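Local coordinates for protein NAD nucleotidase (Haemophilus influenzae, PDB 3ZTV) that degrades NAD in the periplasm to adenosine and nicotinamide riboside, acting both as a pyrophosphatase and as a zinc-dependent 5'-nucleotidase, at residues A365-R373 with N381-F390; V446-M454 with A465-Y474. All blocks are in the same frame, centred on the assembly; numbering follows the deposited sequence.

Interaction 1 of 2, residues A365-R373 with N381-F390; sequences AMPGGSANR and NPEGSIATRF
Met366 lies across the start of helix 386-396, and this is the tightly packed part of the contact. Its CG rests on Ile386 CG2 at 3.8 Å, and a bend at the last torsion (chi3 -73°) carries CE to 3.6 Å from Phe390 CD2. Met366 SD lies 4.6 Å from the centroid of the Phe390 ring, an oblique Met-aromatic contact. A flexible thioether suits this place, since it can follow both a branched aliphatic chain and a ring. Next to it, Pro367 sets its CD against Ile386 CD1, the two side chains lying alongside and pointing the same way. Its carbonyl O accepts a nearly straight bond from Ala387 N (2.9 Å, 170°), an amide of the helix's first turn. Gly368 passes close to Ala387 CB, leaving little room for a side chain. A buried water bridges the segments, accepting from Ser385 OG (2.7 Å) and donating to Gly369 O.

Toward Asn372, Asn381 and the Pro367 ring, all partly exposed, the fit is looser. Apolar packing, one backbone bond and the water thus join loop and helix start, while Asn372 ND2, bonded to Gly368 O at 2.9 Å, braces the loop itself beside Arg373, a probable substrate-binding residue.

Interaction 2 of 2, residues V446-M454 with A465-Y474; sequences VKQVLEDAM and AFPYGAGIRY
Leu450, Met454 and Ala453 of helix 443-460 bury the most surface on the helix side, and Pro467 and Tyr474 are their main counterparts. Leu450 divides its two methyls between the strands: CD2 lies 3.9 Å from Pro467 CB, whereas CD1 reaches Tyr474 CD1 at 4.1 Å and meets Ile472 CD1 tip to tip. A forked side chain suits a position that faces two strands at once. One turn earlier, Val446 CG1 extends the same row by touching Ile472 CD1 at 3.6 Å.

Met454 begins with CG anti to its carbonyl carbon (chi1 -73°), which places CG 4.0 Å from Phe466 CE2 and equally near Pro467 CD. The chain then bends at chi3, and SD comes 4.0 Å from Tyr474 CE2 as the two side chains run past each other in opposite directions. The sulfur makes oblique Met-aromatic contacts with both rings. Ala453, with only a methyl, lets the backbone of Ala465 come close, its CB standing 3.5 Å from Ala465 O, and it also packs on the ring of Pro467.

Tyr474 keeps its buried hydroxyl satisfied by donating to Pro467 O (2.8 Å), which ties the two strands together beside the helix. Helix residues 446-454 run at 144° to 467-470, an outermost strand of a five-stranded mixed sheet, and at 56° to 472-474, the start of strand 472-477 in a four-stranded one; Ile406 of adjoining strand 404-408 continues the apolar layer under Leu450 and Pro467, and helix 525-530 packs against Val449.

Interaction 1 closes before interaction 2 opens along the chain, and both belong to the C-terminal 5'-nucleotidase domain, their centres about 15 Å apart. They meet at Tyr468: its OH lies 2.7 Å from Arg373 O and 2.9 Å from Ser385 N, both probable hydrogen bonds, so one hydroxyl from strand 467-470 links the two segments of interaction 1. Thr388 of helix 386-396 touches Tyr468, and Ala392, Glu393 and Tyr396 touch Ala470, on the side away from helix 443-460. Strand 467-470 therefore lies between the two helices. The bound adenosine comes within about 5 Å of the Arg373 side chain and 6 Å of Ala465's (nearest atoms), so interaction 1, and interaction 2 at its Ala465 end, lie near the pocket.

Interaction 1 of 2, residues A365-R373 with N381-F390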
ATOM      1  N   ALA A 365      21.342  45.225 -14.942  1.00 19.37           N
ATOM      2  CA  ALA A 365      21.701  44.686 -13.640  1.00 20.05           C
ATOM      3  C   ALA A 365      20.455  44.465 -12.790  1.00 18.90           C
ATOM      4  O   ALA A 365      19.510  45.255 -12.833  1.00 20.23           O
ATOM      5  CB  ALA A 365      22.661  45.631 -12.931  1.00 20.14           C
ATOM      6  N   MET A 366      20.451  43.375 -12.031  1.00 15.39           N
ATOM      7  CA  MET A 366      19.388  43.108 -11.068  1.00 15.53           C
ATOM      8  C   MET A 366      19.865  43.554  -9.687  1.00 14.10           C
ATOM      9  O   MET A 366      20.746  42.927  -9.100  1.00 15.14           O
ATOM     10  CB  MET A 366      19.022  41.622 -11.083  1.00 16.24           C
ATOM     11  CG  MET A 366      18.254  41.212 -12.332  1.00 14.50           C
ATOM     12  SD  MET A 366      18.042  39.427 -12.528  1.00 13.92           S
ATOM     13  CE  MET A 366      19.696  38.919 -12.995  1.00 17.98           C
ATOM     14  N   PRO A 367      19.314  44.668  -9.177  1.00 14.40           N
ATOM     15  CA  PRO A 367      19.827  45.245  -7.929  1.00 15.75           C
ATOM     16  C   PRO A 367      19.717  44.273  -6.758  1.00 13.13           C
ATOM     17  O   PRO A 367      18.719  43.556  -6.631  1.00 13.94           O
ATOM     18  CB  PRO A 367      18.921  46.461  -7.701  1.00 16.22           C
ATOM     19  CG  PRO A 367      18.387  46.799  -9.054  1.00 19.21           C
ATOM     20  CD  PRO A 367      18.252  45.492  -9.778  1.00 16.70           C
ATOM     21  N   GLY A 368      20.751  44.262  -5.923  1.00 14.62           N
ATOM     22  CA  GLY A 368      20.788  43.446  -4.726  1.00 13.38           C
ATOM     23  C   GLY A 368      21.673  44.098  -3.682  1.00 14.68           C
ATOM     24  O   GLY A 368      21.956  45.299  -3.759  1.00 16.35           O
ATOM     25  N   GLY A 369      22.114  43.317  -2.704  1.00 14.16           N
ATOM     26  CA  GLY A 369      22.974  43.836  -1.661  1.00 15.94           C
ATOM     27  C   GLY A 369      22.225  44.721  -0.687  1.00 14.95           C
ATOM     28  O   GLY A 369      21.012  44.903  -0.791  1.00 14.17           O
ATOM     29  N   SER A 370      22.958  45.292   0.260  1.00 16.08           N
ATOM     30  CA  SER A 370      22.349  46.044   1.351  1.00 16.71           C
ATOM     31  C   SER A 370      21.553  47.268   0.893  1.00 17.94           C
ATOM     32  O   SER A 370      20.485  47.561   1.433  1.00 15.97           O
ATOM     33  CB  SER A 370      23.417  46.465   2.360  1.00 21.53           C
ATOM     34  OG  SER A 370      22.835  47.136   3.463  1.00 26.74           O
ATOM     35  N   ALA A 371      22.071  47.978  -0.103  1.00 18.24           N
ATOM     36  CA  ALA A 371      21.443  49.216  -0.551  1.00 17.86           C
ATOM     37  C   ALA A 371      20.033  48.995  -1.096  1.00 18.60           C
ATOM     38  O   ALA A 371      19.177  49.880  -1.009  1.00 18.33           O
ATOM     39  CB  ALA A 371      22.313  49.901  -1.599  1.00 19.18           C
ATOM     40  N   ASN A 372      19.791  47.814  -1.655  1.00 16.84           N
ATOM     41  CA  ASN A 372      18.534  47.553  -2.354  1.00 15.82           C
ATOM     42  C   ASN A 372      17.572  46.632  -1.611  1.00 14.65           C
ATOM     43  O   ASN A 372      16.608  46.147  -2.198  1.00 15.01           O
ATOM     44  CB  ASN A 372      18.806  47.007  -3.757  1.00 16.11           C
ATOM     45  CG  ASN A 372      19.543  48.002  -4.633  1.00 17.61           C
ATOM     46  OD1 ASN A 372      18.966  48.990  -5.091  1.00 18.34           O
ATOM     47  ND2 ASN A 372      20.824  47.740  -4.880  1.00 17.63           N
ATOM     48  N   ARG A 373      17.819  46.413  -0.324  1.00 12.86           N
ATOM     49  CA  ARG A 373      17.018  45.462   0.446  1.00 14.29           C
ATOM     50  C   ARG A 373      15.535  45.805   0.477  1.00 14.59           C
ATOM     51  O   ARG A 373      14.689  44.915   0.371  1.00 12.98           O
ATOM     52  CB  ARG A 373      17.551  45.326   1.871  1.00 15.07           C
ATOM     53  CG  ARG A 373      18.832  44.522   1.964  1.00 14.85           C
ATOM     54  CD  ARG A 373      19.417  44.601   3.360  1.00 14.33           C
ATOM     55  NE  ARG A 373      20.586  43.742   3.513  1.00 14.96           N
ATOM     56  CZ  ARG A 373      21.288  43.649   4.637  1.00 18.68           C
ATOM     57  NH1 ARG A 373      20.929  44.357   5.699  1.00 17.65           N
ATOM     58  NH2 ARG A 373      22.343  42.847   4.702  1.00 18.60           N
ATOM     59  N   ASN A 381      16.050  51.380  -5.010  1.00 18.84           N
ATOM     60  CA  ASN A 381      15.347  51.627  -6.263  1.00 17.54           C
ATOM     61  C   ASN A 381      13.879  51.218  -6.112  1.00 18.09           C
ATOM     62  O   ASN A 381      13.511  50.583  -5.121  1.00 17.73           O
ATOM     63  CB  ASN A 381      16.020  50.889  -7.425  1.00 19.09           C
ATOM     64  CG  ASN A 381      15.762  49.396  -7.398  1.00 16.87           C
ATOM     65  OD1 ASN A 381      16.432  48.650  -6.681  1.00 19.21           O
ATOM     66  ND2 ASN A 381      14.795  48.952  -8.188  1.00 15.66           N
ATOM     67  N   PRO A 382      13.026  51.592  -7.079  1.00 16.74           N
ATOM     68  CA  PRO A 382      11.590  51.322  -6.920  1.00 17.37           C
ATOM     69  C   PRO A 382      11.224  49.838  -6.804  1.00 17.80           C
ATOM     70  O   PRO A 382      10.192  49.531  -6.211  1.00 18.03           O
ATOM     71  CB  PRO A 382      10.978  51.925  -8.187  1.00 18.47           C
ATOM     72  CG  PRO A 382      11.931  52.996  -8.582  1.00 21.80           C
ATOM     73  CD  PRO A 382      13.294  52.455  -8.243  1.00 19.64           C
ATOM     74  N   GLU A 383      12.043  48.948  -7.357  1.00 15.95           N
ATOM     75  CA  GLU A 383      11.769  47.510  -7.294  1.00 17.02           C
ATOM     76  C   GLU A 383      12.475  46.822  -6.125  1.00 15.93           C
ATOM     77  O   GLU A 383      12.150  45.682  -5.780  1.00 15.88           O
ATOM     78  CB  GLU A 383      12.168  46.830  -8.604  1.00 17.94           C
ATOM     79  CG  GLU A 383      11.358  47.277  -9.812  1.00 16.46           C
ATOM     80  CD  GLU A 383       9.973  46.664  -9.855  1.00 20.90           C
ATOM     81  OE1 GLU A 383       9.750  45.627  -9.192  1.00 19.98           O
ATOM     82  OE2 GLU A 383       9.100  47.217 -10.558  1.00 26.10           O
ATOM     83  N   GLY A 384      13.433  47.505  -5.514  1.00 14.86           N
ATOM     84  CA  GLY A 384      14.197  46.917  -4.433  1.00 14.16           C
ATOM     85  C   GLY A 384      15.104  45.816  -4.942  1.00 13.71           C
ATOM     86  O   GLY A 384      15.723  45.940  -5.999  1.00 13.95           O
ATOM     87  N   SER A 385      15.152  44.714  -4.200  1.00 14.70           N
ATOM     88  CA  SER A 385      16.120  43.663  -4.474  1.00 12.94           C
ATOM     89  C   SER A 385      15.633  42.651  -5.514  1.00 11.10           C
ATOM     90  O   SER A 385      15.200  41.547  -5.168  1.00 12.59           O
ATOM     91  CB  SER A 385      16.494  42.940  -3.177  1.00 12.79           C
ATOM     92  OG  SER A 385      17.653  42.152  -3.374  1.00 12.06           O
ATOM     93  N   ILE A 386      15.714  43.019  -6.788  1.00 11.60           N
ATOM     94  CA  ILE A 386      15.341  42.115  -7.870  1.00 12.44           C
ATOM     95  C   ILE A 386      16.210  40.856  -7.831  1.00 12.35           C
ATOM     96  O   ILE A 386      15.752  39.760  -8.160  1.00 11.28           O
ATOM     97  CB  ILE A 386      15.448  42.798  -9.258  1.00 12.89           C
ATOM     98  CG1 ILE A 386      14.500  44.002  -9.332  1.00 13.75           C
ATOM     99  CG2 ILE A 386      15.111  41.810 -10.361  1.00 13.36           C
ATOM    100  CD1 ILE A 386      14.599  44.794 -10.634  1.00 16.73           C
ATOM    101  N   ALA A 387      17.461  41.012  -7.408  1.00 11.69           N
ATOM    102  CA  ALA A 387      18.355  39.866  -7.270  1.00 12.51           C
ATOM    103  C   ALA A 387      17.797  38.825  -6.296  1.00 11.58           C
ATOM    104  O   ALA A 387      17.974  37.627  -6.506  1.00 11.31           O
ATOM    105  CB  ALA A 387      19.760  40.312  -6.858  1.00 11.64           C
ATOM    106  N   THR A 388      17.106  39.277  -5.252  1.00  9.60           N
ATOM    107  CA  THR A 388      16.476  38.349  -4.312  1.00 11.33           C
ATOM    108  C   THR A 388      15.322  37.587  -4.967  1.00 10.24           C
ATOM    109  O   THR A 388      15.159  36.382  -4.745  1.00  9.90           O
ATOM    110  CB  THR A 388      16.003  39.059  -3.033  1.00  9.16           C
ATOM    111  OG1 THR A 388      17.125  39.693  -2.407  1.00 11.07           O
ATOM    112  CG2 THR A 388      15.391  38.058  -2.064  1.00 10.23           C
ATOM    113  N   ARG A 389      14.519  38.277  -5.779  1.00 10.68           N
ATOM    114  CA  ARG A 389      13.489  37.597  -6.566  1.00 10.29           C
ATOM    115  C   ARG A 389      14.123  36.519  -7.451  1.00 10.01           C
ATOM    116  O   ARG A 389      13.610  35.405  -7.549  1.00 11.15           O
ATOM    117  CB  ARG A 389      12.669  38.597  -7.395  1.00 11.78           C
ATOM    118  CG  ARG A 389      11.521  37.985  -8.193  1.00 11.06           C
ATOM    119  CD  ARG A 389      11.925  37.702  -9.627  1.00 14.08           C
ATOM    120  NE  ARG A 389      10.884  37.008 -10.386  1.00 13.44           N
ATOM    121  CZ  ARG A 389      10.086  37.582 -11.282  1.00 15.19           C
ATOM    122  NH1 ARG A 389      10.183  38.880 -11.541  1.00 15.96           N
ATOM    123  NH2 ARG A 389       9.183  36.852 -11.921  1.00 16.13           N
ATOM    124  N   PHE A 390      15.244  36.846  -8.084  1.00 10.44           N
ATOM    125  CA  PHE A 390      15.985  35.875  -8.880  1.00 11.86           C
ATOM    126  C   PHE A 390      16.346  34.630  -8.056  1.00 10.81           C
ATOM    127  O   PHE A 390      16.116  33.495  -8.483  1.00 10.16           O
ATOM    128  CB  PHE A 390      17.252  36.534  -9.425  1.00 13.30           C
ATOM    129  CG  PHE A 390      17.972  35.719 -10.456  1.00 18.73           C
ATOM    130  CD1 PHE A 390      17.361  34.637 -11.059  1.00 21.23           C
ATOM    131  CD2 PHE A 390      19.262  36.052 -10.836  1.00 20.97           C
ATOM    132  CE1 PHE A 390      18.025  33.892 -12.005  1.00 23.39           C
ATOM    133  CE2 PHE A 390      19.933  35.310 -11.785  1.00 26.41           C
ATOM    134  CZ  PHE A 390      19.312  34.227 -12.373  1.00 25.43           C
TER
HETATM  135  O   HOH W   1      19.256  42.683  -1.323  1.00 13.45           O

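Interaction 2 of 2, residues V446-M454 with A465-Y474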
ATOM      1  N   VAL A 446       1.053  32.070   5.431  1.00 12.15           N
ATOM      2  CA  VAL A 446       1.929  32.682   4.438  1.00 11.37           C
ATOM      3  C   VAL A 446       1.860  34.198   4.588  1.00 12.06           C
ATOM      4  O   VAL A 446       2.888  34.872   4.608  1.00 11.37           O
ATOM      5  CB  VAL A 446       1.570  32.270   2.998  1.00 11.95           C
ATOM      6  CG1 VAL A 446       2.447  33.022   1.992  1.00 13.14           C
ATOM      7  CG2 VAL A 446       1.723  30.759   2.824  1.00 12.51           C
ATOM      8  N   LYS A 447       0.646  34.728   4.715  1.00 12.14           N
ATOM      9  CA  LYS A 447       0.477  36.157   4.960  1.00 11.94           C
ATOM     10  C   LYS A 447       1.231  36.571   6.221  1.00 10.81           C
ATOM     11  O   LYS A 447       1.965  37.563   6.218  1.00 11.86           O
ATOM     12  CB  LYS A 447      -1.005  36.522   5.092  1.00 14.06           C
ATOM     13  CG  LYS A 447      -1.792  36.481   3.786  1.00 13.85           C
ATOM     14  CD  LYS A 447      -3.257  36.854   4.016  1.00 14.92           C
ATOM     15  CE  LYS A 447      -4.030  36.981   2.714  1.00 16.64           C
ATOM     16  NZ  LYS A 447      -5.502  37.152   2.936  1.00 20.21           N
ATOM     17  N   GLN A 448       1.057  35.802   7.293  1.00 11.88           N
ATOM     18  CA  GLN A 448       1.680  36.142   8.565  1.00 12.29           C
ATOM     19  C   GLN A 448       3.210  36.161   8.500  1.00 11.96           C
ATOM     20  O   GLN A 448       3.845  37.032   9.081  1.00 11.33           O
ATOM     21  CB  GLN A 448       1.205  35.213   9.686  1.00 14.35           C
ATOM     22  CG  GLN A 448       1.623  35.700  11.056  1.00 14.39           C
ATOM     23  CD  GLN A 448       1.069  37.080  11.375  1.00 15.45           C
ATOM     24  OE1 GLN A 448      -0.148  37.278  11.422  1.00 18.90           O
ATOM     25  NE2 GLN A 448       1.960  38.040  11.595  1.00 15.86           N
ATOM     26  N   VAL A 449       3.813  35.206   7.798  1.00 10.70           N
ATOM     27  CA  VAL A 449       5.271  35.206   7.742  1.00 11.92           C
ATOM     28  C   VAL A 449       5.804  36.420   6.970  1.00 10.23           C
ATOM     29  O   VAL A 449       6.843  36.971   7.333  1.00 10.33           O
ATOM     30  CB  VAL A 449       5.874  33.866   7.229  1.00 12.03           C
ATOM     31  CG1 VAL A 449       5.707  33.720   5.737  1.00 12.33           C
ATOM     32  CG2 VAL A 449       7.350  33.768   7.612  1.00 12.71           C
ATOM     33  N   LEU A 450       5.090  36.854   5.929  1.00 10.30           N
ATOM     34  CA  LEU A 450       5.456  38.085   5.221  1.00 10.73           C
ATOM     35  C   LEU A 450       5.349  39.283   6.158  1.00 10.15           C
ATOM     36  O   LEU A 450       6.217  40.158   6.163  1.00 11.64           O
ATOM     37  CB  LEU A 450       4.578  38.310   3.988  1.00 10.99           C
ATOM     38  CG  LEU A 450       4.716  37.275   2.867  1.00 11.88           C
ATOM     39  CD1 LEU A 450       3.717  37.549   1.746  1.00 12.57           C
ATOM     40  CD2 LEU A 450       6.143  37.246   2.329  1.00 13.64           C
ATOM     41  N   GLU A 451       4.286  39.316   6.956  1.00 10.80           N
ATOM     42  CA  GLU A 451       4.124  40.391   7.933  1.00 11.48           C
ATOM     43  C   GLU A 451       5.279  40.376   8.944  1.00 11.54           C
ATOM     44  O   GLU A 451       5.842  41.424   9.285  1.00 12.09           O
ATOM     45  CB  GLU A 451       2.772  40.283   8.647  1.00 12.20           C
ATOM     46  CG  GLU A 451       1.535  40.456   7.749  1.00 13.53           C
ATOM     47  CD  GLU A 451       1.166  41.915   7.469  1.00 11.98           C
ATOM     48  OE1 GLU A 451       1.800  42.831   8.039  1.00 14.73           O
ATOM     49  OE2 GLU A 451       0.211  42.133   6.683  1.00 13.49           O
ATOM     50  N   ASP A 452       5.627  39.185   9.424  1.00 11.26           N
ATOM     51  CA  ASP A 452       6.732  39.035  10.373  1.00 12.50           C
ATOM     52  C   ASP A 452       8.030  39.588   9.792  1.00 11.00           C
ATOM     53  O   ASP A 452       8.745  40.363  10.442  1.00 11.38           O
ATOM     54  CB  ASP A 452       6.958  37.559  10.725  1.00 15.05           C
ATOM     55  CG  ASP A 452       5.766  36.911  11.423  1.00 14.17           C
ATOM     56  OD1 ASP A 452       4.937  37.617  12.033  1.00 14.94           O
ATOM     57  OD2 ASP A 452       5.673  35.665  11.377  1.00 15.30           O
ATOM     58  N   ALA A 453       8.339  39.175   8.567  1.00 11.19           N
ATOM     59  CA  ALA A 453       9.597  39.556   7.939  1.00 13.16           C
ATOM     60  C   ALA A 453       9.690  41.064   7.723  1.00 11.97           C
ATOM     61  O   ALA A 453      10.726  41.673   8.003  1.00 11.84           O
ATOM     62  CB  ALA A 453       9.784  38.806   6.638  1.00 12.47           C
ATOM     63  N   MET A 454       8.611  41.668   7.234  1.00 11.39           N
ATOM     64  CA  MET A 454       8.570  43.121   7.048  1.00 12.03           C
ATOM     65  C   MET A 454       8.725  43.879   8.365  1.00 12.00           C
ATOM     66  O   MET A 454       9.419  44.902   8.426  1.00 12.25           O
ATOM     67  CB  MET A 454       7.284  43.551   6.332  1.00 12.64           C
ATOM     68  CG  MET A 454       7.265  43.192   4.859  1.00 11.69           C
ATOM     69  SD  MET A 454       5.875  43.939   3.975  1.00 12.81           S
ATOM     70  CE  MET A 454       4.510  42.966   4.619  1.00 14.22           C
ATOM     71  N   ALA A 465      16.002  41.107   6.441  1.00 11.34           N
ATOM     72  CA  ALA A 465      14.837  40.230   6.568  1.00 11.24           C
ATOM     73  C   ALA A 465      13.790  40.452   5.475  1.00 12.01           C
ATOM     74  O   ALA A 465      12.895  39.626   5.295  1.00 11.62           O
ATOM     75  CB  ALA A 465      14.197  40.393   7.941  1.00 11.38           C
ATOM     76  N   PHE A 466      13.878  41.562   4.751  1.00 11.50           N
ATOM     77  CA  PHE A 466      12.799  41.918   3.835  1.00 11.16           C
ATOM     78  C   PHE A 466      12.571  40.813   2.801  1.00  8.97           C
ATOM     79  O   PHE A 466      13.511  40.394   2.129  1.00 10.61           O
ATOM     80  CB  PHE A 466      13.060  43.262   3.158  1.00 11.13           C
ATOM     81  CG  PHE A 466      11.820  43.881   2.591  1.00 12.50           C
ATOM     82  CD1 PHE A 466      11.373  43.535   1.326  1.00 12.27           C
ATOM     83  CD2 PHE A 466      11.082  44.785   3.344  1.00 11.90           C
ATOM     84  CE1 PHE A 466      10.215  44.089   0.808  1.00 13.86           C
ATOM     85  CE2 PHE A 466       9.921  45.341   2.832  1.00 13.92           C
ATOM     86  CZ  PHE A 466       9.491  44.989   1.558  1.00 13.32           C
ATOM     87  N   PRO A 467      11.314  40.338   2.661  1.00 10.27           N
ATOM     88  CA  PRO A 467      11.027  39.144   1.861  1.00  9.52           C
ATOM     89  C   PRO A 467      10.665  39.413   0.401  1.00 10.38           C
ATOM     90  O   PRO A 467       9.939  40.362   0.096  1.00 11.20           O
ATOM     91  CB  PRO A 467       9.817  38.548   2.579  1.00  9.64           C
ATOM     92  CG  PRO A 467       9.057  39.758   3.036  1.00 10.94           C
ATOM     93  CD  PRO A 467      10.123  40.784   3.411  1.00  9.51           C
ATOM     94  N   TYR A 468      11.175  38.566  -0.482  1.00  8.77           N
ATOM     95  CA  TYR A 468      10.796  38.569  -1.893  1.00 10.22           C
ATOM     96  C   TYR A 468      10.509  37.127  -2.275  1.00 11.21           C
ATOM     97  O   TYR A 468      11.131  36.206  -1.738  1.00 11.14           O
ATOM     98  CB  TYR A 468      11.926  39.106  -2.775  1.00 11.09           C
ATOM     99  CG  TYR A 468      12.289  40.559  -2.539  1.00 11.00           C
ATOM    100  CD1 TYR A 468      13.083  40.935  -1.460  1.00 11.10           C
ATOM    101  CD2 TYR A 468      11.847  41.554  -3.404  1.00 11.59           C
ATOM    102  CE1 TYR A 468      13.424  42.263  -1.248  1.00 10.74           C
ATOM    103  CE2 TYR A 468      12.181  42.888  -3.195  1.00 12.57           C
ATOM    104  CZ  TYR A 468      12.969  43.235  -2.117  1.00 12.19           C
ATOM    105  OH  TYR A 468      13.319  44.556  -1.895  1.00 11.87           O
ATOM    106  N   GLY A 469       9.579  36.921  -3.199  1.00  9.83           N
ATOM    107  CA  GLY A 469       9.146  35.580  -3.548  1.00  9.68           C
ATOM    108  C   GLY A 469       9.081  35.256  -5.030  1.00 10.65           C
ATOM    109  O   GLY A 469       9.163  36.134  -5.899  1.00 10.56           O
ATOM    110  N   ALA A 470       8.951  33.961  -5.297  1.00  9.71           N
ATOM    111  CA  ALA A 470       8.706  33.444  -6.633  1.00  9.93           C
ATOM    112  C   ALA A 470       7.426  32.621  -6.567  1.00  9.55           C
ATOM    113  O   ALA A 470       7.241  31.843  -5.637  1.00  9.82           O
ATOM    114  CB  ALA A 470       9.866  32.580  -7.094  1.00 11.56           C
ATOM    115  N   GLY A 471       6.537  32.795  -7.542  1.00 10.01           N
ATOM    116  CA  GLY A 471       5.233  32.147  -7.494  1.00 10.78           C
ATOM    117  C   GLY A 471       4.282  32.828  -6.520  1.00  9.82           C
ATOM    118  O   GLY A 471       3.133  32.400  -6.349  1.00 10.92           O
ATOM    119  N   ILE A 472       4.778  33.877  -5.864  1.00  9.56           N
ATOM    120  CA  ILE A 472       3.982  34.718  -4.974  1.00  9.55           C
ATOM    121  C   ILE A 472       4.414  36.157  -5.194  1.00 10.98           C
ATOM    122  O   ILE A 472       5.594  36.431  -5.393  1.00 10.86           O
ATOM    123  CB  ILE A 472       4.148  34.327  -3.480  1.00  9.18           C
ATOM    124  CG1 ILE A 472       3.197  35.148  -2.600  1.00 10.39           C
ATOM    125  CG2 ILE A 472       5.602  34.483  -3.039  1.00 10.28           C
ATOM    126  CD1 ILE A 472       3.036  34.629  -1.176  1.00 10.74           C
ATOM    127  N   ARG A 473       3.449  37.073  -5.193  1.00 11.69           N
ATOM    128  CA  ARG A 473       3.750  38.490  -5.323  1.00 11.18           C
ATOM    129  C   ARG A 473       2.806  39.250  -4.410  1.00 11.30           C
ATOM    130  O   ARG A 473       1.699  38.786  -4.132  1.00 12.17           O
ATOM    131  CB  ARG A 473       3.624  38.955  -6.779  1.00 13.95           C
ATOM    132  CG  ARG A 473       2.220  38.891  -7.350  1.00 16.36           C
ATOM    133  CD  ARG A 473       2.232  39.172  -8.844  1.00 15.94           C
ATOM    134  NE  ARG A 473       0.878  39.260  -9.388  1.00 17.53           N
ATOM    135  CZ  ARG A 473       0.595  39.264 -10.688  1.00 18.24           C
ATOM    136  NH1 ARG A 473       1.569  39.173 -11.582  1.00 18.32           N
ATOM    137  NH2 ARG A 473      -0.667  39.355 -11.092  1.00 20.11           N
ATOM    138  N   TYR A 474       3.250  40.401  -3.919  1.00 10.93           N
ATOM    139  CA  TYR A 474       2.430  41.132  -2.968  1.00 10.58           C
ATOM    140  C   TYR A 474       2.664  42.635  -3.028  1.00 11.28           C
ATOM    141  O   TYR A 474       3.685  43.107  -3.537  1.00 11.78           O
ATOM    142  CB  TYR A 474       2.639  40.597  -1.535  1.00  9.94           C
ATOM    143  CG  TYR A 474       3.993  40.921  -0.940  1.00  9.60           C
ATOM    144  CD1 TYR A 474       5.086  40.075  -1.118  1.00 11.42           C
ATOM    145  CD2 TYR A 474       4.180  42.079  -0.194  1.00 11.75           C
ATOM    146  CE1 TYR A 474       6.333  40.385  -0.566  1.00 10.49           C
ATOM    147  CE2 TYR A 474       5.415  42.395   0.359  1.00 10.67           C
ATOM    148  CZ  TYR A 474       6.488  41.550   0.169  1.00 10.00           C
ATOM    149  OH  TYR A 474       7.709  41.893   0.720  1.00 12.02           O
TER